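Local coordinates for inosine-uridine preferring nucleoside hydrolase family protein (PDB 2C40) that belongs to the inosine-uridine preferring nucleoside hydrolase family and binds a calcium ion and alpha-D-ribofuranose in one pocket, at residues 2-7 / 252-257; 16-21 / 49-54; 78-83 / 229-234; 129-134 / 143-148. All blocks are in the same frame, centred on the assembly; numbering follows the deposited sequence.

Contact 1: 2-7 / 252-257; sequences KKVYFN and AFVGKA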
loop_
_atom_site.group_PDB
_atom_site.type_symbol
_atom_site.label_atom_id
_atom_site.label_comp_id
_atom_site.label_asym_id
_atom_site.label_seq_id
_atom_site.Cartn_x
_atom_site.Cartn_y
_atom_site.Cartn_z
ATOM N N LYS A 2 20.994 26.867 2.974
ATOM C CA LYS A 2 20.111 27.012 4.159
ATOM C C LYS A 2 20.314 25.797 5.055
ATOM O O LYS A 2 20.258 24.651 4.577
ATOM C CB LYS A 2 18.631 27.159 3.763
ATOM C CG LYS A 2 18.424 27.560 2.287
ATOM C CD LYS A 2 17.341 28.563 2.056
ATOM C CE LYS A 2 16.011 28.095 2.543
ATOM N NZ LYS A 2 15.000 29.139 2.191
ATOM N N LYS A 3 20.582 26.060 6.336
ATOM C CA LYS A 3 20.528 25.041 7.360
ATOM C C LYS A 3 19.045 24.816 7.707
ATOM O O LYS A 3 18.326 25.742 7.976
ATOM C CB LYS A 3 21.337 25.428 8.617
ATOM C CG LYS A 3 22.872 25.524 8.435
ATOM N N VAL A 4 18.616 23.559 7.673
ATOM C CA VAL A 4 17.231 23.182 7.866
ATOM C C VAL A 4 17.177 22.039 8.864
ATOM O O VAL A 4 17.937 21.079 8.754
ATOM C CB VAL A 4 16.561 22.693 6.529
ATOM C CG1 VAL A 4 15.141 22.267 6.756
ATOM C CG2 VAL A 4 16.587 23.791 5.477
ATOM N N TYR A 5 16.298 22.175 9.842
ATOM C CA TYR A 5 15.935 21.093 10.731
ATOM C C TYR A 5 14.528 20.663 10.370
ATOM O O TYR A 5 13.632 21.486 10.356
ATOM C CB TYR A 5 15.997 21.538 12.194
ATOM C CG TYR A 5 15.743 20.424 13.138
ATOM C CD1 TYR A 5 14.448 19.914 13.322
ATOM C CD2 TYR A 5 16.788 19.860 13.877
ATOM C CE1 TYR A 5 14.208 18.837 14.216
ATOM C CE2 TYR A 5 16.556 18.812 14.752
ATOM C CZ TYR A 5 15.257 18.310 14.916
ATOM O OH TYR A 5 15.038 17.262 15.786
ATOM N N PHE A 6 14.349 19.362 10.118
ATOM C CA PHE A 6 13.116 18.780 9.577
ATOM C C PHE A 6 12.426 17.863 10.595
ATOM O O PHE A 6 12.980 16.813 10.955
ATOM C CB PHE A 6 13.484 17.975 8.316
ATOM C CG PHE A 6 12.340 17.334 7.607
ATOM C CD1 PHE A 6 12.537 16.155 6.926
ATOM C CD2 PHE A 6 11.093 17.915 7.569
ATOM C CE1 PHE A 6 11.506 15.540 6.256
ATOM C CE2 PHE A 6 10.044 17.304 6.897
ATOM C CZ PHE A 6 10.235 16.120 6.236
ATOM N N ASN A 7 11.223 18.255 11.027
ATOM C CA ASN A 7 10.359 17.421 11.888
ATOM C C ASN A 7 9.166 16.938 11.046
ATOM O O ASN A 7 8.459 17.741 10.454
ATOM C CB ASN A 7 9.909 18.237 13.134
ATOM C CG ASN A 7 9.158 17.400 14.170
ATOM O OD1 ASN A 7 9.764 16.811 15.085
ATOM N ND2 ASN A 7 7.831 17.349 14.041
ATOM N N ALA A 252 9.345 21.915 -0.691
ATOM C CA ALA A 252 9.807 22.542 -1.920
ATOM C C ALA A 252 9.870 24.080 -1.788
ATOM O O ALA A 252 10.713 24.730 -2.404
ATOM C CB ALA A 252 8.923 22.164 -3.055
ATOM N N PHE A 253 8.969 24.639 -0.994
ATOM C CA PHE A 253 8.932 26.070 -0.715
ATOM C C PHE A 253 10.192 26.503 0.076
ATOM O O PHE A 253 10.684 27.612 -0.088
ATOM C CB PHE A 253 7.685 26.444 0.098
ATOM C CG PHE A 253 7.548 27.911 0.367
ATOM C CD1 PHE A 253 7.169 28.774 -0.631
ATOM C CD2 PHE A 253 7.823 28.444 1.622
ATOM C CE1 PHE A 253 7.055 30.147 -0.373
ATOM C CE2 PHE A 253 7.724 29.801 1.850
ATOM C CZ PHE A 253 7.319 30.635 0.866
ATOM N N VAL A 254 10.666 25.629 0.954
ATOM C CA VAL A 254 11.923 25.849 1.651
ATOM C C VAL A 254 13.100 25.863 0.640
ATOM O O VAL A 254 13.966 26.733 0.698
ATOM C CB VAL A 254 12.155 24.772 2.759
ATOM C CG1 VAL A 254 13.571 24.868 3.323
ATOM C CG2 VAL A 254 11.112 24.920 3.859
ATOM N N GLY A 255 13.108 24.905 -0.280
ATOM C CA GLY A 255 14.147 24.839 -1.297
ATOM C C GLY A 255 14.031 25.880 -2.397
ATOM O O GLY A 255 15.035 26.272 -2.968
ATOM N N LYS A 256 12.814 26.296 -2.717
ATOM C CA LYS A 256 12.561 27.183 -3.849
ATOM C C LYS A 256 11.367 28.078 -3.576
ATOM O O LYS A 256 10.303 27.889 -4.118
ATOM C CB LYS A 256 12.336 26.389 -5.131
ATOM C CG LYS A 256 12.435 27.239 -6.357
ATOM C CD LYS A 256 12.406 26.414 -7.622
ATOM C CE LYS A 256 13.802 26.160 -8.161
ATOM N NZ LYS A 256 13.735 25.533 -9.515
ATOM N N ALA A 257 11.574 29.079 -2.735
ATOM C CA ALA A 257 10.502 29.990 -2.285
ATOM C C ALA A 257 9.729 30.613 -3.459
ATOM O O ALA A 257 8.528 30.899 -3.339
ATOM C CB ALA A 257 11.097 31.084 -1.433
HETATM O O HOH W 1 11.612 29.409 1.911
#

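Contact 2: 16-21 / 49-54; sequences VSLFLL and RKIIDR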
loop_
_atom_site.group_PDB
_atom_site.type_symbol
_atom_site.label_atom_id
_atom_site.label_comp_id
_atom_site.label_asym_id
_atom_site.label_seq_id
_atom_site.Cartn_x
_atom_site.Cartn_y
_atom_site.Cartn_z
ATOM N N VAL A 16 8.585 11.135 1.326
ATOM C CA VAL A 16 8.967 11.635 0.013
ATOM C C VAL A 16 9.694 12.987 0.136
ATOM O O VAL A 16 10.615 13.289 -0.632
ATOM C CB VAL A 16 7.748 11.720 -0.912
ATOM C CG1 VAL A 16 8.069 12.574 -2.100
ATOM C CG2 VAL A 16 7.308 10.298 -1.324
ATOM N N SER A 17 9.265 13.792 1.111
ATOM C CA SER A 17 9.836 15.114 1.329
ATOM C C SER A 17 11.267 14.951 1.807
ATOM O O SER A 17 12.148 15.631 1.328
ATOM C CB SER A 17 9.040 15.899 2.392
ATOM O OG SER A 17 7.775 16.377 1.949
ATOM N N LEU A 18 11.499 14.041 2.757
ATOM C CA LEU A 18 12.842 13.736 3.191
ATOM C C LEU A 18 13.746 13.378 2.020
ATOM O O LEU A 18 14.830 13.949 1.844
ATOM C CB LEU A 18 12.825 12.595 4.203
ATOM C CG LEU A 18 14.190 12.144 4.708
ATOM C CD1 LEU A 18 14.862 13.231 5.484
ATOM C CD2 LEU A 18 14.040 10.895 5.552
ATOM N N PHE A 19 13.287 12.447 1.192
ATOM C CA PHE A 19 14.054 12.032 0.017
ATOM C C PHE A 19 14.366 13.214 -0.902
ATOM O O PHE A 19 15.494 13.346 -1.363
ATOM C CB PHE A 19 13.363 10.875 -0.706
ATOM C CG PHE A 19 13.777 10.716 -2.106
ATOM C CD1 PHE A 19 14.994 10.154 -2.417
ATOM C CD2 PHE A 19 12.932 11.131 -3.156
ATOM C CE1 PHE A 19 15.373 9.985 -3.758
ATOM C CE2 PHE A 19 13.308 10.971 -4.467
ATOM C CZ PHE A 19 14.540 10.407 -4.773
ATOM N N LEU A 20 13.403 14.099 -1.141
ATOM C CA LEU A 20 13.670 15.239 -2.026
ATOM C C LEU A 20 14.548 16.318 -1.365
ATOM O O LEU A 20 15.392 16.880 -2.032
ATOM C CB LEU A 20 12.372 15.852 -2.495
ATOM C CG LEU A 20 11.438 14.950 -3.303
ATOM C CD1 LEU A 20 10.119 15.585 -3.369
ATOM C CD2 LEU A 20 11.968 14.709 -4.683
ATOM N N LEU A 21 14.372 16.608 -0.070
ATOM C CA LEU A 21 15.229 17.590 0.617
ATOM C C LEU A 21 16.699 17.228 0.411
ATOM O O LEU A 21 17.591 18.086 0.241
ATOM C CB LEU A 21 14.943 17.637 2.147
ATOM C CG LEU A 21 13.601 18.258 2.565
ATOM C CD1 LEU A 21 13.145 17.705 3.878
ATOM C CD2 LEU A 21 13.652 19.829 2.582
ATOM N N ARG A 49 15.691 6.564 8.233
ATOM C CA ARG A 49 17.084 6.148 8.269
ATOM C C ARG A 49 17.559 5.493 6.984
ATOM O O ARG A 49 18.657 5.775 6.525
ATOM C CB ARG A 49 17.341 5.247 9.478
ATOM C CG ARG A 49 17.214 6.030 10.819
ATOM C CD ARG A 49 16.972 5.091 11.981
ATOM N NE ARG A 49 18.138 4.263 12.214
ATOM C CZ ARG A 49 18.151 3.085 12.844
ATOM N NH1 ARG A 49 17.033 2.522 13.270
ATOM N NH2 ARG A 49 19.317 2.458 13.036
ATOM N N LYS A 50 16.730 4.621 6.419
ATOM C CA LYS A 50 17.047 3.933 5.148
ATOM C C LYS A 50 17.044 4.915 3.954
ATOM O O LYS A 50 17.765 4.747 2.973
ATOM C CB LYS A 50 16.038 2.807 4.872
ATOM C CG LYS A 50 15.955 1.712 5.950
ATOM C CD LYS A 50 15.028 0.602 5.546
ATOM C CE LYS A 50 14.725 -0.289 6.720
ATOM N NZ LYS A 50 13.739 -1.318 6.343
ATOM N N ILE A 51 16.221 5.942 4.042
ATOM C CA ILE A 51 16.167 6.947 2.969
ATOM C C ILE A 51 17.452 7.768 2.984
ATOM O O ILE A 51 18.024 8.053 1.935
ATOM C CB ILE A 51 14.914 7.829 3.069
ATOM C CG1 ILE A 51 13.698 7.004 2.693
ATOM C CG2 ILE A 51 15.021 9.038 2.123
ATOM C CD1 ILE A 51 12.326 7.631 3.044
ATOM N N ILE A 52 17.904 8.118 4.183
ATOM C CA ILE A 52 19.131 8.883 4.353
ATOM C C ILE A 52 20.303 8.006 3.903
ATOM O O ILE A 52 21.141 8.461 3.142
ATOM C CB ILE A 52 19.293 9.350 5.797
ATOM C CG1 ILE A 52 18.188 10.327 6.171
ATOM C CG2 ILE A 52 20.645 10.043 6.010
ATOM C CD1 ILE A 52 18.072 10.522 7.686
ATOM N N ASP A 53 20.330 6.734 4.317
ATOM C CA ASP A 53 21.359 5.820 3.837
ATOM C C ASP A 53 21.446 5.752 2.313
ATOM O O ASP A 53 22.520 5.929 1.737
ATOM C CB ASP A 53 21.112 4.376 4.312
ATOM C CG ASP A 53 21.449 4.162 5.765
ATOM O OD1 ASP A 53 21.733 5.127 6.473
ATOM O OD2 ASP A 53 21.397 3.006 6.216
ATOM N N ARG A 54 20.327 5.458 1.667
ATOM C CA ARG A 54 20.347 5.205 0.231
ATOM C C ARG A 54 20.525 6.492 -0.578
ATOM O O ARG A 54 21.286 6.514 -1.557
ATOM C CB ARG A 54 19.082 4.494 -0.214
ATOM C CG ARG A 54 19.064 4.144 -1.697
ATOM C CD ARG A 54 19.158 2.645 -1.946
ATOM N NE ARG A 54 19.472 2.350 -3.348
ATOM C CZ ARG A 54 19.214 1.192 -3.966
ATOM N NH1 ARG A 54 18.595 0.200 -3.316
ATOM N NH2 ARG A 54 19.552 1.036 -5.251
#

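Contact 3: 78-83 / 229-234; sequences RMHAFY and AIVPPL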
loop_
_atom_site.group_PDB
_atom_site.type_symbol
_atom_site.label_atom_id
_atom_site.label_comp_id
_atom_site.label_asym_id
_atom_site.label_seq_id
_atom_site.Cartn_x
_atom_site.Cartn_y
_atom_site.Cartn_z
ATOM N N ARG A 78 -2.148 6.071 9.356
ATOM C CA ARG A 78 -0.918 5.819 10.114
ATOM C C ARG A 78 -0.066 4.602 9.677
ATOM O O ARG A 78 1.135 4.543 9.975
ATOM C CB ARG A 78 -1.271 5.694 11.604
ATOM C CG ARG A 78 -1.965 6.938 12.151
ATOM C CD ARG A 78 -2.160 6.778 13.632
ATOM N NE ARG A 78 -0.861 6.663 14.269
ATOM C CZ ARG A 78 -0.647 6.219 15.512
ATOM N NH1 ARG A 78 -1.653 5.839 16.275
ATOM N NH2 ARG A 78 0.580 6.149 15.991
ATOM N N MET A 79 -0.674 3.655 8.986
ATOM C CA MET A 79 0.003 2.435 8.557
ATOM C C MET A 79 1.014 2.647 7.426
ATOM O O MET A 79 1.866 1.801 7.195
ATOM C CB MET A 79 -1.041 1.406 8.065
ATOM C CG MET A 79 -1.944 0.805 9.131
ATOM S SD MET A 79 -1.110 -0.060 10.483
ATOM C CE MET A 79 -0.776 -1.697 9.818
ATOM N N HIS A 80 0.907 3.758 6.706
ATOM C CA HIS A 80 1.567 3.931 5.405
ATOM C C HIS A 80 3.093 3.783 5.438
ATOM O O HIS A 80 3.706 3.258 4.459
ATOM C CB HIS A 80 1.164 5.271 4.794
ATOM C CG HIS A 80 -0.246 5.300 4.296
ATOM N ND1 HIS A 80 -0.840 6.439 3.806
ATOM C CD2 HIS A 80 -1.196 4.332 4.255
ATOM C CE1 HIS A 80 -2.076 6.164 3.428
ATOM N NE2 HIS A 80 -2.318 4.888 3.685
ATOM N N ALA A 81 3.686 4.188 6.569
ATOM C CA ALA A 81 5.122 4.023 6.824
ATOM C C ALA A 81 5.575 2.588 6.794
ATOM O O ALA A 81 6.684 2.340 6.346
ATOM C CB ALA A 81 5.506 4.668 8.177
ATOM N N PHE A 82 4.739 1.647 7.281
ATOM C CA PHE A 82 5.045 0.215 7.224
ATOM C C PHE A 82 5.349 -0.210 5.814
ATOM O O PHE A 82 6.295 -0.935 5.561
ATOM C CB PHE A 82 3.924 -0.648 7.805
ATOM C CG PHE A 82 3.822 -0.575 9.316
ATOM C CD1 PHE A 82 2.834 0.189 9.937
ATOM C CD2 PHE A 82 4.754 -1.240 10.119
ATOM C CE1 PHE A 82 2.744 0.265 11.322
ATOM C CE2 PHE A 82 4.674 -1.185 11.519
ATOM C CZ PHE A 82 3.671 -0.428 12.121
ATOM N N TYR A 83 4.590 0.331 4.875
ATOM C CA TYR A 83 4.714 -0.017 3.494
ATOM C C TYR A 83 5.933 0.597 2.901
ATOM O O TYR A 83 6.685 -0.107 2.245
ATOM C CB TYR A 83 3.436 0.334 2.710
ATOM C CG TYR A 83 2.157 -0.030 3.469
ATOM C CD1 TYR A 83 1.039 0.814 3.450
ATOM C CD2 TYR A 83 2.097 -1.170 4.273
ATOM C CE1 TYR A 83 -0.118 0.489 4.165
ATOM C CE2 TYR A 83 0.946 -1.498 5.009
ATOM C CZ TYR A 83 -0.145 -0.665 4.947
ATOM O OH TYR A 83 -1.278 -0.995 5.642
ATOM N N ALA A 229 1.916 4.889 -5.025
ATOM C CA ALA A 229 1.078 3.733 -5.285
ATOM C C ALA A 229 0.262 3.351 -4.054
ATOM O O ALA A 229 -0.828 2.794 -4.130
ATOM C CB ALA A 229 1.977 2.571 -5.664
ATOM N N ILE A 230 0.875 3.592 -2.915
ATOM C CA ILE A 230 0.314 3.408 -1.556
ATOM C C ILE A 230 -0.903 4.321 -1.270
ATOM O O ILE A 230 -1.699 4.090 -0.388
ATOM C CB ILE A 230 1.498 3.690 -0.551
ATOM C CG1 ILE A 230 2.487 2.486 -0.602
ATOM C CG2 ILE A 230 1.010 4.027 0.807
ATOM C CD1 ILE A 230 3.867 2.602 0.208
ATOM N N VAL A 231 -1.036 5.369 -2.042
ATOM C CA VAL A 231 -2.093 6.314 -1.881
ATOM C C VAL A 231 -2.651 6.613 -3.311
ATOM O O VAL A 231 -2.634 7.745 -3.784
ATOM C CB VAL A 231 -1.468 7.491 -1.083
ATOM C CG1 VAL A 231 -0.857 8.563 -1.957
ATOM C CG2 VAL A 231 -2.429 8.030 -0.052
ATOM N N PRO A 232 -3.128 5.565 -4.003
ATOM C CA PRO A 232 -3.415 5.616 -5.417
ATOM C C PRO A 232 -4.798 6.230 -5.755
ATOM O O PRO A 232 -5.622 6.465 -4.856
ATOM C CB PRO A 232 -3.414 4.138 -5.792
ATOM C CG PRO A 232 -4.062 3.536 -4.660
ATOM C CD PRO A 232 -3.503 4.257 -3.461
ATOM N N PRO A 233 -5.054 6.465 -7.053
ATOM C CA PRO A 233 -6.375 6.953 -7.442
ATOM C C PRO A 233 -7.415 5.807 -7.270
ATOM O O PRO A 233 -7.112 4.661 -7.574
ATOM C CB PRO A 233 -6.181 7.389 -8.907
ATOM C CG PRO A 233 -4.663 7.335 -9.169
ATOM C CD PRO A 233 -4.164 6.271 -8.220
ATOM N N LEU A 234 -8.606 6.114 -6.775
ATOM C CA LEU A 234 -9.612 5.102 -6.443
ATOM C C LEU A 234 -10.809 5.009 -7.420
ATOM O O LEU A 234 -10.783 5.634 -8.488
ATOM C CB LEU A 234 -10.088 5.319 -5.001
ATOM C CG LEU A 234 -8.980 5.281 -3.936
ATOM C CD1 LEU A 234 -9.563 5.517 -2.562
ATOM C CD2 LEU A 234 -8.210 3.967 -3.974
#

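Contact 4: 129-134 / 143-148; sequences TDLARA and NKIKRL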
loop_
_atom_site.group_PDB
_atom_site.type_symbol
_atom_site.label_atom_id
_atom_site.label_comp_id
_atom_site.label_asym_id
_atom_site.label_seq_id
_atom_site.Cartn_x
_atom_site.Cartn_y
_atom_site.Cartn_z
ATOM N N THR A 129 3.986 19.773 18.099
ATOM C CA THR A 129 4.217 19.571 19.537
ATOM C C THR A 129 5.684 19.399 19.961
ATOM O O THR A 129 6.048 19.885 21.039
ATOM C CB THR A 129 3.204 18.606 20.238
ATOM O OG1 THR A 129 3.843 17.675 21.150
ATOM C CG2 THR A 129 2.267 17.976 19.323
ATOM N N ASP A 130 6.545 18.837 19.097
ATOM C CA ASP A 130 7.998 18.809 19.445
ATOM C C ASP A 130 8.586 20.236 19.547
ATOM O O ASP A 130 9.495 20.502 20.368
ATOM C CB ASP A 130 8.844 17.994 18.441
ATOM C CG ASP A 130 8.632 16.474 18.539
ATOM O OD1 ASP A 130 8.344 15.937 19.630
ATOM O OD2 ASP A 130 8.792 15.803 17.485
ATOM N N LEU A 131 8.102 21.148 18.702
ATOM C CA LEU A 131 8.517 22.546 18.785
ATOM C C LEU A 131 7.911 23.324 19.971
ATOM O O LEU A 131 8.585 24.128 20.609
ATOM C CB LEU A 131 8.246 23.270 17.457
ATOM C CG LEU A 131 8.555 24.776 17.362
ATOM C CD1 LEU A 131 10.024 25.100 17.571
ATOM C CD2 LEU A 131 8.084 25.340 16.035
ATOM N N ALA A 132 6.630 23.164 20.223
ATOM C CA ALA A 132 5.984 23.790 21.380
ATOM C C ALA A 132 6.759 23.471 22.619
ATOM O O ALA A 132 7.063 24.335 23.463
ATOM C CB ALA A 132 4.532 23.249 21.501
ATOM N N ARG A 133 7.088 22.199 22.713
ATOM C CA ARG A 133 7.795 21.639 23.846
ATOM C C ARG A 133 9.228 22.159 23.980
ATOM O O ARG A 133 9.627 22.499 25.054
ATOM C CB ARG A 133 7.750 20.125 23.721
ATOM C CG ARG A 133 8.061 19.414 24.969
ATOM C CD ARG A 133 7.004 18.296 25.263
ATOM N NE ARG A 133 7.205 17.166 24.399
ATOM C CZ ARG A 133 7.754 16.010 24.767
ATOM N NH1 ARG A 133 8.133 15.764 26.025
ATOM N NH2 ARG A 133 7.876 15.057 23.853
ATOM N N ALA A 134 9.956 22.207 22.871
ATOM C CA ALA A 134 11.272 22.840 22.745
ATOM C C ALA A 134 11.257 24.273 23.253
ATOM O O ALA A 134 12.090 24.673 24.060
ATOM C CB ALA A 134 11.724 22.832 21.243
ATOM N N ASN A 143 16.053 32.708 19.204
ATOM C CA ASN A 143 17.247 33.366 18.683
ATOM C C ASN A 143 17.939 32.613 17.569
ATOM O O ASN A 143 18.671 33.221 16.797
ATOM C CB ASN A 143 18.295 33.550 19.784
ATOM C CG ASN A 143 17.802 34.405 20.924
ATOM O OD1 ASN A 143 16.766 35.064 20.801
ATOM N ND2 ASN A 143 18.550 34.417 22.040
ATOM N N LYS A 144 17.755 31.296 17.502
ATOM C CA LYS A 144 18.381 30.484 16.454
ATOM C C LYS A 144 17.438 30.056 15.318
ATOM O O LYS A 144 17.841 29.305 14.417
ATOM C CB LYS A 144 19.041 29.256 17.076
ATOM C CG LYS A 144 20.146 29.594 18.072
ATOM C CD LYS A 144 21.303 30.421 17.505
ATOM C CE LYS A 144 22.245 29.580 16.679
ATOM N NZ LYS A 144 23.221 28.836 17.535
ATOM N N ILE A 145 16.187 30.509 15.366
ATOM C CA ILE A 145 15.185 30.170 14.353
ATOM C C ILE A 145 15.067 31.272 13.316
ATOM O O ILE A 145 14.581 32.359 13.603
ATOM C CB ILE A 145 13.786 29.910 15.005
ATOM C CG1 ILE A 145 13.812 28.579 15.750
ATOM C CG2 ILE A 145 12.685 29.831 13.965
ATOM C CD1 ILE A 145 12.817 28.490 16.882
ATOM N N LYS A 146 15.501 30.975 12.093
ATOM C CA LYS A 146 15.388 31.890 10.961
ATOM C C LYS A 146 13.925 32.069 10.662
ATOM O O LYS A 146 13.408 33.165 10.593
ATOM C CB LYS A 146 16.084 31.297 9.728
ATOM C CG LYS A 146 16.134 32.268 8.520
ATOM C CD LYS A 146 17.535 32.451 8.038
ATOM N N ARG A 147 13.234 30.954 10.522
ATOM C CA ARG A 147 11.789 30.966 10.403
ATOM C C ARG A 147 11.291 29.530 10.518
ATOM O O ARG A 147 12.078 28.567 10.467
ATOM C CB ARG A 147 11.358 31.599 9.059
ATOM C CG ARG A 147 11.839 30.793 7.886
ATOM C CD ARG A 147 11.688 31.461 6.543
ATOM N NE ARG A 147 12.967 31.815 5.918
ATOM C CZ ARG A 147 13.796 31.007 5.220
ATOM N NH1 ARG A 147 13.561 29.696 5.037
ATOM N NH2 ARG A 147 14.901 31.554 4.680
ATOM N N LEU A 148 9.980 29.424 10.698
ATOM C CA LEU A 148 9.258 28.145 10.677
ATOM C C LEU A 148 8.482 28.098 9.359
ATOM O O LEU A 148 7.738 28.994 9.070
ATOM C CB LEU A 148 8.262 28.104 11.864
ATOM C CG LEU A 148 7.686 26.818 12.466
ATOM C CD1 LEU A 148 6.269 27.030 13.087
ATOM C CD2 LEU A 148 7.714 25.641 11.612
#

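Contact 1: 2-7 / 252-257
Lys-2 reaches from the start of strand 2-8 to the end of helix 246-255, where it meets Val-254. Its CB already points toward the helix. The chain then bends at chi2 (-140°) and chi3 (-59°), which brings CE and NZ to the Val-254 carbonyl. Lys-2 CD only approaches it, at 4.1 Å from Val-254 O. Lys-2 CE lies 3.1 Å from Val-254 O and 4.1 Å from Val-254 CG1. At the tip, Lys-2 NZ gives a weak hydrogen bond to Val-254 O, 3.0 Å away. A water lies beside it. The water donates to Phe-253 O at 2.8 Å and takes a weak bond from Lys-2 NZ. The ammonium group is thus linked, weakly in each case, to two successive carbonyls in the last turn of the helix, one directly and one through water.

Val-4 adds the apolar contact. Its CG2 meets Val-254 CG1 tip to tip at 3.9 Å.

Lys-2 NZ also lies close to Arg-147 NH1, a like charge. Val-4 touches Val-27 and Leu-29 of strand 27-34, and Val-254 also rests on Leu-123 of strand 120-124. Helix 246-255 therefore lies against a face of the mixed sheet, with helix 296-308 packed on Ala-252 and Lys-256.

Contact 2: 16-21 / 49-54
Phe-19 and Ile-51 bring the two helices together, with their CA atoms 6.2 Å apart. The axes of the segments 16-21 and 49-54 approach to 9.7 Å and run in nearly the same direction, with a signed crossing angle of -23°. No hydrogen bond joins the segments. The contact is apolar, and its four touching residues are buried.

Ile-51 supplies the central group. Its CB points toward helix 12-21. With CG1 at chi1 -71°, CG2 stands anti to the backbone N and meets that helix. Ile-51 CG2 sits 3.8 Å from Phe-19 CB and equally near Phe-19 CA, so it rests against the helix backbone. Leu-18, the residue before Phe-19, reaches the same methyl. Leu-18 CD2 is 4.0 Å from Ile-51 CG2, and the two side chains cross at a slant. Leu-18 CD2 also reaches Ile-52 CG1 at 4.2 Å. One leucine branch therefore serves two successive isoleucines.

Phe-19 touches Ile-51 with its CB, while its ring leads away from 49-54 and meets Phe-55, at the end of the same helix, and Phe-223, both edge-to-face. Ile-52 also packs on Ile-60 and Thr-98.

Helix 12-21 follows strand 2-8, and helix 41-55 follows the adjacent parallel strand 27-34. Two neighbouring, nearly parallel helices on parallel strands are characteristic of an alpha/beta fold of the Rossmann-like kind. Near the start of helix 12-21, Asp-13 and Asp-14 line the ribofuranose pocket, and Asp-14 also binds the calcium ion.

Contact 3: 78-83 / 229-234
Ile-230 packs against both His-80 and Tyr-83, two aromatic residues three positions apart on helix 80-85. The contact joins this helix to the loop after helix 219-229 in the nucleoside hydrolase fold, and it is part of the interface where two subunits meet.

Ile-230 CG2 lies over one face of the imidazole of His-80. The methyl is 4.1 Å from the ring centroid and 18° off the ring normal, a CH-pi contact. It sits somewhat toward the rim, and the ring atom nearest to Ile-230 CG2 is His-80 CG at 3.9 Å. The two side chains slide past each other in opposite directions. His-80 CG is anti to its own carbonyl carbon (chi1 -72°), which carries the ring toward Ile-230.

The same methyl stands at the edge of the Tyr-83 ring, near its plane. The two rings thus use it differently, one by its face and the other by its edge. Val-231 adds a smaller contact to the imidazole and crosses His-80 at about a right angle, with Val-231 CG2 4.0 Å from His-80 CE1.

Val-12 of helix 12-21 touches both His-80 and Ile-230. Tyr-83 packs on Ala-229 of the second subunit, and Pro-232 of this chain packs on Tyr-83 of that subunit. The His-80 side chain is about 8 Å from the bound ribofuranose. The other branch of Ile-230 runs to the foot of Tyr-83, crossing that side chain at a slant, and Ile-230 CD1 comes to 3.4 Å from Tyr-83 CB.

Contact 4: 129-134 / 143-148
Leu-131 on helix 129-137 faces strand 145-151, and its CA lies 9.9 Å from that of Leu-148, the nearest CA pair between the segments. At this spacing the backbones do not meet, and side chains bridge the gap. No hydrogen bond crosses between the segments.

Leu-131 is the single residue of 129-134 that touches 143-148. Its CB points toward the strand. CG is anti to the backbone N; this chi1 of 177° carries the branch toward the strand, and the two methyls then take different partners. Leu-131 CD2 lies 3.9 Å from Leu-148 CD1 and as near to Leu-148 CG, and the two leucines reach toward each other tip to tip. Leu-131 CD1 meets Ile-145 CD1 at a looser 4.4 Å.

Strand 120-124, helix 129-137 and strand 145-151 form a beta-alpha-beta unit, with the two strands parallel neighbours in the sheet. The contact joins the helix of this crossover to its second strand. Leu-131 also packs on Leu-122 and Phe-124 of the first strand, so one leucine touches both strands of the unit.

The chain turns a corner at Lys-146, and Ile-145 and Leu-148, on either side of that corner, both point their CB toward the helix. Val-184 of helix 178-186 packs on both Leu-131 and Leu-148. Ile-145 also touches Leu-113 of helix 105-115 and Ile-189.

From the N terminus, strand 2-8 opens contact 1, which closes only at helix 246-255. This long loop contains the other three contacts. Contact 2 closes first, joining helix 12-21 to helix 41-55, before contacts 3 and 4 open. Contact 3 ties helix 80-85 to the loop after helix 219-229. Nested inside it, contact 4 is a short local closure between helix 129-137 and strand 145-151. No loops cross. Contacts 1 and 2 touch where Phe-6 packs on Leu-18 and Leu-21. Contacts 1 and 4 reach the same sheet. Contact 3 lies on the opposite side of the chain's centre from both, at the subunit interface.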